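Local coordinates for ABM domain-containing protein (Deinococcus radiodurans, PDB 3E8O) that is of uncertain function but is probably an antibiotic biosynthesis monooxygenase-like enzyme that forms a dimer, at residues G52-L57 against H73-G78; V20-T25 against L104-Y109; A34-L39 against K97-T102; L39-A44 against Y56-D61. All blocks are in the same frame, centred on the assembly; numbering follows the deposited sequence.

Contact 1: G52-L57 against H73-G78; sequences GCLLYL and HWDNLG
W74 lays its indole along G52 and C53, where the hairpin of strands 53-61 and 67-74 comes to its end. W74 CB lies 4.1 Å from G52 O. Farther out, CE3 approaches the same oxygen and CZ3 packs on C53 CB at 3.6 Å, while CH2 has the C53 sulfur nearby. SG sits over one face of the six-membered ring, 4.3 Å from its centroid and displaced toward the rim, a Cys sulfur-aromatic contact. On the pyrrole side, NE1 bonds to E72. On the other face of the hairpin, L55 and H73 run side by side; with L55 CG anti to the backbone N (chi1 -173°), CD2 comes over the centre of the imidazole, 3.7 Å from its centroid, in a CH-pi contact. H23 of the second subunit meets the same imidazole edge-to-face. Between these side chains the register slips by one in a classic beta bulge: L54 and L55 both face H73, and H73 O accepts from L54 N (2.8 Å) and, less directly, from L55 N (3.2 Å). D75 N closes the end on G52 O (2.9 Å). The carbonyls of G52, L55 and H73 thus each accept from a backbone amide, H73 O from two, while ring faces meet sulfur and methyl carbon, which suggests that dispersion, not charge, joins the side chains.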
loop_
_atom_site.group_PDB
_atom_site.type_symbol
_atom_site.label_atom_id
_atom_site.label_comp_id
_atom_site.label_asym_id
_atom_site.label_seq_id
_atom_site.Cartn_x
_atom_site.Cartn_y
_atom_site.Cartn_z
ATOM N N GLY A 52 17.142 8.233 -3.587
ATOM C CA GLY A 52 16.793 6.831 -3.568
ATOM C C GLY A 52 15.343 6.499 -3.355
ATOM O O GLY A 52 15.006 5.334 -3.369
ATOM N N CYS A 53 14.482 7.509 -3.135
ATOM C CA CYS A 53 13.059 7.262 -2.919
ATOM C C CYS A 53 12.372 7.097 -4.250
ATOM O O CYS A 53 12.219 8.072 -5.011
ATOM C CB CYS A 53 12.392 8.355 -2.090
ATOM S SG CYS A 53 10.705 7.922 -1.731
ATOM N N LEU A 54 11.940 5.867 -4.522
ATOM C CA LEU A 54 11.279 5.569 -5.800
ATOM C C LEU A 54 9.759 5.640 -5.699
ATOM O O LEU A 54 9.077 5.874 -6.672
ATOM C CB LEU A 54 11.708 4.217 -6.308
ATOM C CG LEU A 54 13.212 4.003 -6.515
ATOM C CD1 LEU A 54 13.572 2.570 -6.818
ATOM C CD2 LEU A 54 13.732 4.988 -7.591
ATOM N N LEU A 55 9.251 5.468 -4.497
ATOM C CA LEU A 55 7.804 5.512 -4.249
ATOM C C LEU A 55 7.571 5.754 -2.767
ATOM O O LEU A 55 8.231 5.161 -1.924
ATOM C CB LEU A 55 7.139 4.185 -4.595
ATOM C CG LEU A 55 5.604 4.167 -4.545
ATOM C CD1 LEU A 55 4.984 5.017 -5.650
ATOM C CD2 LEU A 55 5.122 2.721 -4.620
ATOM N N TYR A 56 6.632 6.616 -2.458
ATOM C CA TYR A 56 6.186 6.833 -1.062
ATOM C C TYR A 56 4.732 7.261 -1.108
ATOM O O TYR A 56 4.403 8.359 -1.518
ATOM C CB TYR A 56 7.045 7.880 -0.358
ATOM C CG TYR A 56 6.927 7.847 1.146
ATOM C CD1 TYR A 56 5.859 8.393 1.788
ATOM C CD2 TYR A 56 7.953 7.354 1.931
ATOM C CE1 TYR A 56 5.756 8.371 3.163
ATOM C CE2 TYR A 56 7.874 7.350 3.289
ATOM C CZ TYR A 56 6.778 7.870 3.920
ATOM O OH TYR A 56 6.613 7.899 5.285
ATOM N N LEU A 57 3.870 6.340 -0.736
ATOM C CA LEU A 57 2.431 6.547 -0.721
ATOM C C LEU A 57 1.865 6.343 0.683
ATOM O O LEU A 57 2.244 5.433 1.420
ATOM C CB LEU A 57 1.727 5.531 -1.633
ATOM C CG LEU A 57 2.084 5.521 -3.094
ATOM C CD1 LEU A 57 1.436 4.310 -3.802
ATOM C CD2 LEU A 57 1.704 6.819 -3.751
ATOM N N HIS A 73 9.079 2.380 -1.768
ATOM C CA HIS A 73 10.087 1.668 -2.559
ATOM C C HIS A 73 11.354 2.496 -2.547
ATOM O O HIS A 73 11.327 3.680 -2.832
ATOM C CB HIS A 73 9.666 1.450 -4.020
ATOM C CG HIS A 73 8.470 0.592 -4.191
ATOM N ND1 HIS A 73 7.924 0.376 -5.436
ATOM C CD2 HIS A 73 7.693 -0.077 -3.302
ATOM C CE1 HIS A 73 6.878 -0.425 -5.302
ATOM N NE2 HIS A 73 6.709 -0.705 -4.021
ATOM N N TRP A 74 12.447 1.869 -2.138
ATOM C CA TRP A 74 13.787 2.490 -2.038
ATOM C C TRP A 74 14.741 1.794 -2.964
ATOM O O TRP A 74 14.724 0.576 -3.116
ATOM C CB TRP A 74 14.302 2.397 -0.583
ATOM C CG TRP A 74 13.516 3.281 0.352
ATOM C CD1 TRP A 74 12.440 2.917 1.113
ATOM C CD2 TRP A 74 13.692 4.685 0.551
ATOM N NE1 TRP A 74 11.917 4.018 1.747
ATOM C CE2 TRP A 74 12.678 5.116 1.435
ATOM C CE3 TRP A 74 14.602 5.627 0.055
ATOM C CZ2 TRP A 74 12.541 6.426 1.822
ATOM C CZ3 TRP A 74 14.454 6.934 0.454
ATOM C CH2 TRP A 74 13.447 7.319 1.309
ATOM N N ASP A 75 15.657 2.560 -3.532
ATOM C CA ASP A 75 16.596 1.994 -4.502
ATOM C C ASP A 75 17.449 0.907 -3.895
ATOM O O ASP A 75 17.801 -0.046 -4.532
ATOM C CB ASP A 75 17.486 3.081 -5.082
ATOM C CG ASP A 75 18.374 2.556 -6.130
ATOM O OD1 ASP A 75 17.858 2.191 -7.212
ATOM O OD2 ASP A 75 19.579 2.429 -5.829
ATOM N N ASN A 76 17.816 1.108 -2.625
ATOM C CA ASN A 76 18.643 0.144 -1.907
ATOM C C ASN A 76 18.495 0.371 -0.422
ATOM O O ASN A 76 17.942 1.375 0.032
ATOM C CB ASN A 76 20.095 0.220 -2.357
ATOM C CG ASN A 76 20.655 1.610 -2.233
ATOM O OD1 ASN A 76 20.892 2.081 -1.145
ATOM N ND2 ASN A 76 20.786 2.313 -3.353
ATOM N N LEU A 77 18.957 -0.611 0.336
ATOM C CA LEU A 77 18.886 -0.557 1.790
ATOM C C LEU A 77 19.595 0.628 2.388
ATOM O O LEU A 77 19.115 1.235 3.335
ATOM C CB LEU A 77 19.422 -1.821 2.449
ATOM C CG LEU A 77 18.487 -2.996 2.513
ATOM C CD1 LEU A 77 19.256 -4.269 2.974
ATOM C CD2 LEU A 77 17.317 -2.721 3.448
ATOM N N GLY A 78 20.713 1.002 1.780
ATOM C CA GLY A 78 21.487 2.122 2.290
ATOM C C GLY A 78 20.698 3.434 2.226
ATOM O O GLY A 78 20.701 4.235 3.176
#

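Contact 2: V20-T25 against L104-Y109; sequences VISHGT and LKITAY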
loop_
_atom_site.group_PDB
_atom_site.type_symbol
_atom_site.label_atom_id
_atom_site.label_comp_id
_atom_site.label_asym_id
_atom_site.label_seq_id
_atom_site.Cartn_x
_atom_site.Cartn_y
_atom_site.Cartn_z
ATOM N N VAL A 20 14.162 -2.149 -2.368
ATOM C CA VAL A 20 13.580 -2.532 -1.069
ATOM C C VAL A 20 12.165 -1.981 -0.991
ATOM O O VAL A 20 11.914 -0.817 -1.325
ATOM C CB VAL A 20 14.385 -1.945 0.108
ATOM C CG1 VAL A 20 13.805 -2.349 1.453
ATOM C CG2 VAL A 20 15.853 -2.381 -0.019
ATOM N N ILE A 21 11.254 -2.828 -0.538
ATOM C CA ILE A 21 9.860 -2.452 -0.331
ATOM C C ILE A 21 9.594 -2.380 1.145
ATOM O O ILE A 21 9.931 -3.304 1.876
ATOM C CB ILE A 21 8.942 -3.495 -0.929
ATOM C CG1 ILE A 21 9.089 -3.535 -2.464
ATOM C CG2 ILE A 21 7.498 -3.254 -0.457
ATOM C CD1 ILE A 21 8.328 -4.717 -3.116
ATOM N N SER A 22 9.014 -1.269 1.580
ATOM C CA SER A 22 8.571 -1.110 2.990
ATOM C C SER A 22 7.052 -1.097 3.050
ATOM O O SER A 22 6.387 -0.460 2.212
ATOM C CB SER A 22 9.074 0.224 3.545
ATOM O OG SER A 22 8.956 0.331 4.956
ATOM N N HIS A 23 6.498 -1.771 4.052
ATOM C CA HIS A 23 5.046 -1.805 4.331
ATOM C C HIS A 23 4.822 -1.423 5.776
ATOM O O HIS A 23 5.377 -2.039 6.694
ATOM C CB HIS A 23 4.480 -3.201 4.043
ATOM C CG HIS A 23 3.041 -3.366 4.400
ATOM N ND1 HIS A 23 2.043 -2.669 3.760
ATOM C CD2 HIS A 23 2.438 -4.064 5.401
ATOM C CE1 HIS A 23 0.876 -2.994 4.300
ATOM N NE2 HIS A 23 1.093 -3.844 5.297
ATOM N N GLY A 24 4.075 -0.341 5.960
ATOM C CA GLY A 24 3.778 0.158 7.293
ATOM C C GLY A 24 2.315 0.351 7.501
ATOM O O GLY A 24 1.560 0.703 6.580
ATOM N N THR A 25 1.903 0.087 8.736
ATOM C CA THR A 25 0.525 0.304 9.137
ATOM C C THR A 25 0.508 1.063 10.476
ATOM O O THR A 25 1.415 0.959 11.305
ATOM C CB THR A 25 -0.238 -0.996 9.264
ATOM O OG1 THR A 25 0.405 -1.872 10.212
ATOM C CG2 THR A 25 -0.328 -1.696 7.874
ATOM N N LEU A 104 2.216 2.196 15.117
ATOM C CA LEU A 104 2.961 2.155 13.868
ATOM C C LEU A 104 3.913 0.973 13.836
ATOM O O LEU A 104 4.734 0.795 14.724
ATOM C CB LEU A 104 3.787 3.441 13.693
ATOM C CG LEU A 104 4.735 3.547 12.482
ATOM C CD1 LEU A 104 4.047 3.414 11.144
ATOM C CD2 LEU A 104 5.598 4.827 12.513
ATOM N N LYS A 105 3.828 0.175 12.781
ATOM C CA LYS A 105 4.729 -0.942 12.541
ATOM C C LYS A 105 5.153 -0.930 11.096
ATOM O O LYS A 105 4.312 -0.858 10.211
ATOM C CB LYS A 105 4.117 -2.302 12.907
ATOM C CG LYS A 105 5.119 -3.462 12.819
ATOM C CD LYS A 105 4.594 -4.760 13.212
ATOM C CE LYS A 105 5.612 -5.868 12.996
ATOM N NZ LYS A 105 6.797 -5.741 13.904
ATOM N N ILE A 106 6.455 -0.990 10.896
ATOM C CA ILE A 106 7.019 -1.008 9.536
ATOM C C ILE A 106 7.979 -2.168 9.387
ATOM O O ILE A 106 8.818 -2.406 10.253
ATOM C CB ILE A 106 7.778 0.312 9.240
ATOM C CG1 ILE A 106 6.898 1.567 9.409
ATOM C CG2 ILE A 106 8.387 0.314 7.819
ATOM C CD1 ILE A 106 7.668 2.898 9.209
ATOM N N THR A 107 7.770 -2.908 8.312
ATOM C CA THR A 107 8.639 -4.052 7.932
ATOM C C THR A 107 9.033 -3.831 6.474
ATOM O O THR A 107 8.220 -3.434 5.683
ATOM C CB THR A 107 7.910 -5.410 8.117
ATOM O OG1 THR A 107 7.287 -5.417 9.408
ATOM C CG2 THR A 107 8.908 -6.594 7.930
ATOM N N ALA A 108 10.287 -4.095 6.178
ATOM C CA ALA A 108 10.850 -3.940 4.825
ATOM C C ALA A 108 11.311 -5.289 4.315
ATOM O O ALA A 108 11.604 -6.200 5.091
ATOM C CB ALA A 108 11.982 -2.931 4.807
ATOM N N TYR A 109 11.449 -5.358 2.994
ATOM C CA TYR A 109 11.837 -6.604 2.310
ATOM C C TYR A 109 12.612 -6.249 1.063
ATOM O O TYR A 109 12.205 -5.377 0.314
ATOM C CB TYR A 109 10.598 -7.424 1.847
ATOM C CG TYR A 109 9.563 -7.656 2.916
ATOM C CD1 TYR A 109 8.593 -6.702 3.194
ATOM C CD2 TYR A 109 9.544 -8.825 3.640
ATOM C CE1 TYR A 109 7.658 -6.892 4.186
ATOM C CE2 TYR A 109 8.614 -9.019 4.641
ATOM C CZ TYR A 109 7.674 -8.047 4.920
ATOM O OH TYR A 109 6.740 -8.286 5.913
HETATM O O HOH W 1 4.698 -4.157 8.311
#
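H23 O is gripped from two directions: T107 N donates to it at 3.0 Å, and a water donates at 2.7 Å. The same water lies 3.1 Å from T107 OG1, so it bridges the H23 carbonyl and the threonine hydroxyl on one face of the sheet. H23 N in turn reaches T107 O in a nearly straight bond (2.9 Å, 174° at the hydrogen), which makes H23 and T107 a fully paired hydrogen-bonded couple. I21 with Y109 and T25 with K105 repeat the pattern on either side, each through two amide bonds. In between come the non-hydrogen-bonded pairs, S22 with A108 and G24 with I106, where the chains draw closer. Here G24 CA approaches K105 O to 3.1 Å in a CA-H...O contact. Toward the other end, V20 CG1 rests on A108 CB at 3.9 Å; CG1 is put there by standing anti to the valine N (chi1 -179°), and M80 of helix 77-84 touches both residues. Y109 turns the edge of its ring to I21 O, with CD1 3.9 Å away. The face carrying I21, H23 and Y109 meets the second subunit, and residues 106-108 pair antiparallel with one of its strands, carrying the sheet across the interface. Neighbouring first and last strands of the sheet, with order 2-3-1-4, are the signature of the ferredoxin-like fold, consistent with the dimeric alpha/beta barrel of this family's clan.

Contact 3: A34-L39 against K97-T102; sequences AHLRQL and KHLNVT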
loop_
_atom_site.group_PDB
_atom_site.type_symbol
_atom_site.label_atom_id
_atom_site.label_comp_id
_atom_site.label_asym_id
_atom_site.label_seq_id
_atom_site.Cartn_x
_atom_site.Cartn_y
_atom_site.Cartn_z
ATOM N N ALA A 34 -7.947 13.210 11.524
ATOM C CA ALA A 34 -7.703 14.327 10.584
ATOM C C ALA A 34 -6.251 14.860 10.680
ATOM O O ALA A 34 -5.582 15.145 9.684
ATOM C CB ALA A 34 -8.766 15.456 10.758
ATOM N N HIS A 35 -5.768 14.987 11.898
ATOM C CA HIS A 35 -4.398 15.419 12.148
ATOM C C HIS A 35 -3.391 14.413 11.576
ATOM O O HIS A 35 -2.380 14.773 10.977
ATOM C CB HIS A 35 -4.142 15.649 13.658
ATOM C CG HIS A 35 -4.968 16.765 14.252
ATOM N ND1 HIS A 35 -5.576 16.671 15.485
ATOM C CD2 HIS A 35 -5.337 17.965 13.744
ATOM C CE1 HIS A 35 -6.260 17.779 15.725
ATOM N NE2 HIS A 35 -6.120 18.584 14.691
ATOM N N LEU A 36 -3.714 13.130 11.712
ATOM C CA LEU A 36 -2.780 12.124 11.203
ATOM C C LEU A 36 -2.728 12.121 9.672
ATOM O O LEU A 36 -1.665 11.980 9.062
ATOM C CB LEU A 36 -3.110 10.743 11.729
ATOM C CG LEU A 36 -2.144 9.631 11.291
ATOM C CD1 LEU A 36 -0.676 9.914 11.607
ATOM C CD2 LEU A 36 -2.593 8.260 11.854
ATOM N N ARG A 37 -3.873 12.357 9.059
ATOM C CA ARG A 37 -3.900 12.388 7.596
ATOM C C ARG A 37 -3.030 13.521 7.096
ATOM O O ARG A 37 -2.291 13.386 6.157
ATOM C CB ARG A 37 -5.332 12.522 7.028
ATOM C CG ARG A 37 -6.222 11.340 7.310
ATOM C CD ARG A 37 -7.587 11.475 6.648
ATOM N NE ARG A 37 -8.505 10.453 7.092
ATOM C CZ ARG A 37 -9.372 10.550 8.089
ATOM N NH1 ARG A 37 -9.592 11.696 8.702
ATOM N NH2 ARG A 37 -10.043 9.491 8.453
ATOM N N GLN A 38 -3.164 14.675 7.733
ATOM C CA GLN A 38 -2.381 15.838 7.351
ATOM C C GLN A 38 -0.887 15.580 7.509
ATOM O O GLN A 38 -0.075 15.922 6.660
ATOM C CB GLN A 38 -2.811 17.105 8.142
ATOM C CG GLN A 38 -1.972 18.313 7.740
ATOM C CD GLN A 38 -2.160 19.557 8.548
ATOM O OE1 GLN A 38 -2.215 19.533 9.778
ATOM N NE2 GLN A 38 -2.200 20.682 7.846
ATOM N N LEU A 39 -0.539 14.969 8.628
ATOM C CA LEU A 39 0.875 14.623 8.912
ATOM C C LEU A 39 1.437 13.660 7.883
ATOM O O LEU A 39 2.547 13.837 7.385
ATOM C CB LEU A 39 0.989 14.031 10.308
ATOM C CG LEU A 39 2.377 13.559 10.749
ATOM C CD1 LEU A 39 3.422 14.672 10.734
ATOM C CD2 LEU A 39 2.253 12.914 12.159
ATOM N N LYS A 97 3.369 10.511 18.786
ATOM C CA LYS A 97 3.213 10.317 20.238
ATOM C C LYS A 97 2.131 11.224 20.728
ATOM O O LYS A 97 1.297 10.881 21.575
ATOM C CB LYS A 97 4.521 10.587 21.033
ATOM C CG LYS A 97 5.538 9.463 20.981
ATOM C CD LYS A 97 6.760 9.654 21.966
ATOM C CE LYS A 97 7.588 10.892 21.682
ATOM N NZ LYS A 97 8.867 10.998 22.513
ATOM N N HIS A 98 2.139 12.406 20.168
ATOM C CA HIS A 98 1.193 13.430 20.583
ATOM C C HIS A 98 -0.219 13.283 20.059
ATOM O O HIS A 98 -1.165 13.908 20.556
ATOM C CB HIS A 98 1.785 14.803 20.344
ATOM C CG HIS A 98 2.977 15.033 21.213
ATOM N ND1 HIS A 98 2.866 15.341 22.556
ATOM C CD2 HIS A 98 4.297 14.854 20.977
ATOM C CE1 HIS A 98 4.076 15.420 23.081
ATOM N NE2 HIS A 98 4.961 15.122 22.147
ATOM N N LEU A 99 -0.345 12.434 19.046
ATOM C CA LEU A 99 -1.634 12.087 18.484
ATOM C C LEU A 99 -2.109 10.749 19.086
ATOM O O LEU A 99 -3.129 10.158 18.665
ATOM C CB LEU A 99 -1.552 11.989 16.938
ATOM C CG LEU A 99 -1.212 13.256 16.158
ATOM C CD1 LEU A 99 -1.160 12.915 14.674
ATOM C CD2 LEU A 99 -2.258 14.341 16.445
ATOM N N ASN A 100 -1.334 10.290 20.062
ATOM C CA ASN A 100 -1.520 8.977 20.723
ATOM C C ASN A 100 -1.648 7.853 19.721
ATOM O O ASN A 100 -2.430 6.896 19.889
ATOM C CB ASN A 100 -2.712 8.920 21.695
ATOM C CG ASN A 100 -2.637 7.708 22.681
ATOM O OD1 ASN A 100 -1.549 7.289 23.198
ATOM N ND2 ASN A 100 -3.809 7.154 22.958
ATOM N N VAL A 101 -0.861 7.996 18.654
ATOM C CA VAL A 101 -0.736 6.919 17.649
ATOM C C VAL A 101 0.399 6.041 18.117
ATOM O O VAL A 101 1.555 6.449 18.085
ATOM C CB VAL A 101 -0.435 7.449 16.243
ATOM C CG1 VAL A 101 -0.089 6.278 15.283
ATOM C CG2 VAL A 101 -1.605 8.315 15.763
ATOM N N THR A 102 0.056 4.846 18.574
ATOM C CA THR A 102 1.025 3.965 19.223
ATOM C C THR A 102 1.222 2.650 18.526
ATOM O O THR A 102 2.021 1.832 18.990
ATOM C CB THR A 102 0.597 3.621 20.662
ATOM O OG1 THR A 102 -0.641 2.913 20.633
ATOM C CG2 THR A 102 0.469 4.883 21.473
#
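A Schellman motif ends helix 87-98, and the turn that follows it leans on the early part of helix 33-47 through L99 and V101. N100, with positive phi, is the C-prime residue: its N bonds to K97 O at 3.1 Å, and V101 N returns to L96 O. L99 before N100 and V101 after it both point to the other helix. L99 is the main wedge. Its two methyls divide the work: CD2 touches H35 CB at 3.6 Å, whereas CD1 lies against the helix backbone, 3.9 Å from both L36 CA and L36 N, and also 4.1 Å from L36 CB. One turn farther along, L39 CD2 meets the same CD1 at 4.2 Å, so a single methyl has L36 and L39 about it. The reach depends on L99 CG standing anti to the carbonyl carbon (chi1 -64°) with the chain then extended. Two residues on, V101 CG2 meets L36 CD2 at 4.0 Å, the two side chains crossing at about a right angle. L36 and V101 are buried, and both also pack on L26 of strand 20-27 and on L96, whereas H35 lies at the exposed margin. The leucine and valine side chains meet one another through carbon. Helix 33-47 and the end of helix 87-98 are thereby joined side by side over the sheet, the arrangement of the helical layer in a ferredoxin-like alpha/beta sandwich.

Contact 4: L39-A44 against Y56-D61; sequences LLVHIA and YLVSED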
loop_
_atom_site.group_PDB
_atom_site.type_symbol
_atom_site.label_atom_id
_atom_site.label_comp_id
_atom_site.label_asym_id
_atom_site.label_seq_id
_atom_site.Cartn_x
_atom_site.Cartn_y
_atom_site.Cartn_z
ATOM N N LEU A 39 -0.539 14.969 8.628
ATOM C CA LEU A 39 0.875 14.623 8.912
ATOM C C LEU A 39 1.437 13.660 7.883
ATOM O O LEU A 39 2.547 13.837 7.385
ATOM C CB LEU A 39 0.989 14.031 10.308
ATOM C CG LEU A 39 2.377 13.559 10.749
ATOM C CD1 LEU A 39 3.422 14.672 10.734
ATOM C CD2 LEU A 39 2.253 12.914 12.159
ATOM N N LEU A 40 0.643 12.644 7.541
ATOM C CA LEU A 40 1.069 11.639 6.576
ATOM C C LEU A 40 1.304 12.245 5.177
ATOM O O LEU A 40 2.277 11.955 4.511
ATOM C CB LEU A 40 0.098 10.454 6.523
ATOM C CG LEU A 40 0.094 9.502 7.714
ATOM C CD1 LEU A 40 -1.089 8.550 7.652
ATOM C CD2 LEU A 40 1.440 8.722 7.781
ATOM N N VAL A 41 0.390 13.106 4.761
ATOM C CA VAL A 41 0.512 13.752 3.449
ATOM C C VAL A 41 1.776 14.616 3.434
ATOM O O VAL A 41 2.511 14.652 2.438
ATOM C CB VAL A 41 -0.787 14.539 3.119
ATOM C CG1 VAL A 41 -0.578 15.481 1.942
ATOM C CG2 VAL A 41 -1.933 13.539 2.855
ATOM N N HIS A 42 2.051 15.279 4.556
ATOM C CA HIS A 42 3.234 16.149 4.667
ATOM C C HIS A 42 4.516 15.333 4.578
ATOM O O HIS A 42 5.443 15.677 3.833
ATOM C CB HIS A 42 3.217 16.985 5.941
ATOM C CG HIS A 42 4.447 17.812 6.130
ATOM N ND1 HIS A 42 5.615 17.301 6.667
ATOM C CD2 HIS A 42 4.700 19.105 5.825
ATOM C CE1 HIS A 42 6.535 18.253 6.679
ATOM N NE2 HIS A 42 6.003 19.356 6.175
ATOM N N ILE A 43 4.544 14.236 5.317
ATOM C CA ILE A 43 5.712 13.322 5.338
ATOM C C ILE A 43 5.966 12.752 3.936
ATOM O O ILE A 43 7.088 12.670 3.459
ATOM C CB ILE A 43 5.510 12.186 6.353
ATOM C CG1 ILE A 43 5.501 12.741 7.794
ATOM C CG2 ILE A 43 6.591 11.116 6.197
ATOM C CD1 ILE A 43 4.709 11.787 8.806
ATOM N N ALA A 44 4.896 12.385 3.253
ATOM C CA ALA A 44 5.030 11.838 1.900
ATOM C C ALA A 44 5.604 12.850 0.917
ATOM O O ALA A 44 6.457 12.518 0.117
ATOM C CB ALA A 44 3.659 11.270 1.409
ATOM N N TYR A 56 6.632 6.616 -2.458
ATOM C CA TYR A 56 6.186 6.833 -1.062
ATOM C C TYR A 56 4.732 7.261 -1.108
ATOM O O TYR A 56 4.403 8.359 -1.518
ATOM C CB TYR A 56 7.045 7.880 -0.358
ATOM C CG TYR A 56 6.927 7.847 1.146
ATOM C CD1 TYR A 56 5.859 8.393 1.788
ATOM C CD2 TYR A 56 7.953 7.354 1.931
ATOM C CE1 TYR A 56 5.756 8.371 3.163
ATOM C CE2 TYR A 56 7.874 7.350 3.289
ATOM C CZ TYR A 56 6.778 7.870 3.920
ATOM O OH TYR A 56 6.613 7.899 5.285
ATOM N N LEU A 57 3.870 6.340 -0.736
ATOM C CA LEU A 57 2.431 6.547 -0.721
ATOM C C LEU A 57 1.865 6.343 0.683
ATOM O O LEU A 57 2.244 5.433 1.420
ATOM C CB LEU A 57 1.727 5.531 -1.633
ATOM C CG LEU A 57 2.084 5.521 -3.094
ATOM C CD1 LEU A 57 1.436 4.310 -3.802
ATOM C CD2 LEU A 57 1.704 6.819 -3.751
ATOM N N VAL A 58 0.951 7.237 1.031
ATOM C CA VAL A 58 0.232 7.153 2.274
ATOM C C VAL A 58 -1.247 7.019 1.927
ATOM O O VAL A 58 -1.766 7.751 1.074
ATOM C CB VAL A 58 0.503 8.336 3.197
ATOM C CG1 VAL A 58 1.961 8.312 3.691
ATOM C CG2 VAL A 58 0.176 9.775 2.570
ATOM N N SER A 59 -1.910 6.027 2.512
ATOM C CA SER A 59 -3.290 5.681 2.106
ATOM C C SER A 59 -4.114 5.236 3.290
ATOM O O SER A 59 -3.589 4.883 4.336
ATOM C CB SER A 59 -3.254 4.623 0.977
ATOM O OG SER A 59 -2.669 3.390 1.412
ATOM N N GLU A 60 -5.412 5.228 3.087
ATOM C CA GLU A 60 -6.368 4.843 4.127
ATOM C C GLU A 60 -7.162 3.621 3.693
ATOM O O GLU A 60 -7.669 3.545 2.580
ATOM C CB GLU A 60 -7.327 6.002 4.449
ATOM C CG GLU A 60 -8.176 5.755 5.672
ATOM C CD GLU A 60 -8.902 6.988 6.192
ATOM O OE1 GLU A 60 -8.727 8.062 5.594
ATOM O OE2 GLU A 60 -9.616 6.871 7.247
ATOM N N ASP A 61 -7.197 2.654 4.591
ATOM C CA ASP A 61 -7.828 1.357 4.382
ATOM C C ASP A 61 -9.315 1.542 4.121
ATOM O O ASP A 61 -10.018 2.071 5.000
ATOM C CB ASP A 61 -7.571 0.474 5.637
ATOM C CG ASP A 61 -7.979 -0.975 5.442
ATOM O OD1 ASP A 61 -8.823 -1.236 4.585
ATOM O OD2 ASP A 61 -7.464 -1.812 6.197
#
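On strand 56-61, Y56 stands against A44 and I43 of helix 39-44, which runs over it nearly antiparallel (166°) with the axes 8.1 Å apart. Its CG is anti to the backbone N (chi1 -162°), which swings the ring up to the helix. CD1 lies 3.5 Å from A44 CA and also touches A44 CB; farther out the phenol crosses I43 obliquely, with OH 3.3 Å from I43 CG2. The small side chain of A44 lets the ring come this close to the helix backbone. The hydroxyl hydrogen-bonds to an unidentified bound molecule, probably from the crystallisation liquor. Next on the same side comes V58, whose two methyls both lie on one side of L40 O, CG1 at 3.7 Å and CG2 at 3.6 Å. CG2, between the backbone N and the carbonyl carbon, also touches A44 CB at 4.0 Å, while the CB atoms of L40 and V58 meet at 4.0 Å. L40 O already accepts from A44 N at 2.9 Å within the helix, and the methyls cover it. Beyond V58 the strand turns to other partners: S59 OG bonds to S59 OG of the second subunit, residues 59-61 pair with its strand, and E60 forms a salt bridge with R37 one turn before L40. The helix and strand segments thus meet mainly through apolar groups; the polar atoms at the contact, L40 O and Y56 OH, find their bonds elsewhere, in the helix and at the bound molecule. This suggests a largely hydrophobic join beside that molecule, which may mark a pocket.

Contact 4 is the buried one of the four; contacts 1, 2 and 3 are partly buried, contact 3 lying farthest from the chain's centre. Contacts 1 and 2 are joins within the same sheet, made by backbone bonds, and they touch each other where W74 N meets V20 O. Contacts 3 and 4 instead pack helix 33-47, sharing L39, against a helix end and a strand, mainly through carbon. Contact 1 shares Y56 and L57 with contact 4, so strand 53-61 bonds to its neighbour and packs on the helix. The sheet contacts and contact 4 also border the second subunit; in contact 3 it is R37 that reaches it, and its salt bridge to E60 ties contact 3 to contact 4.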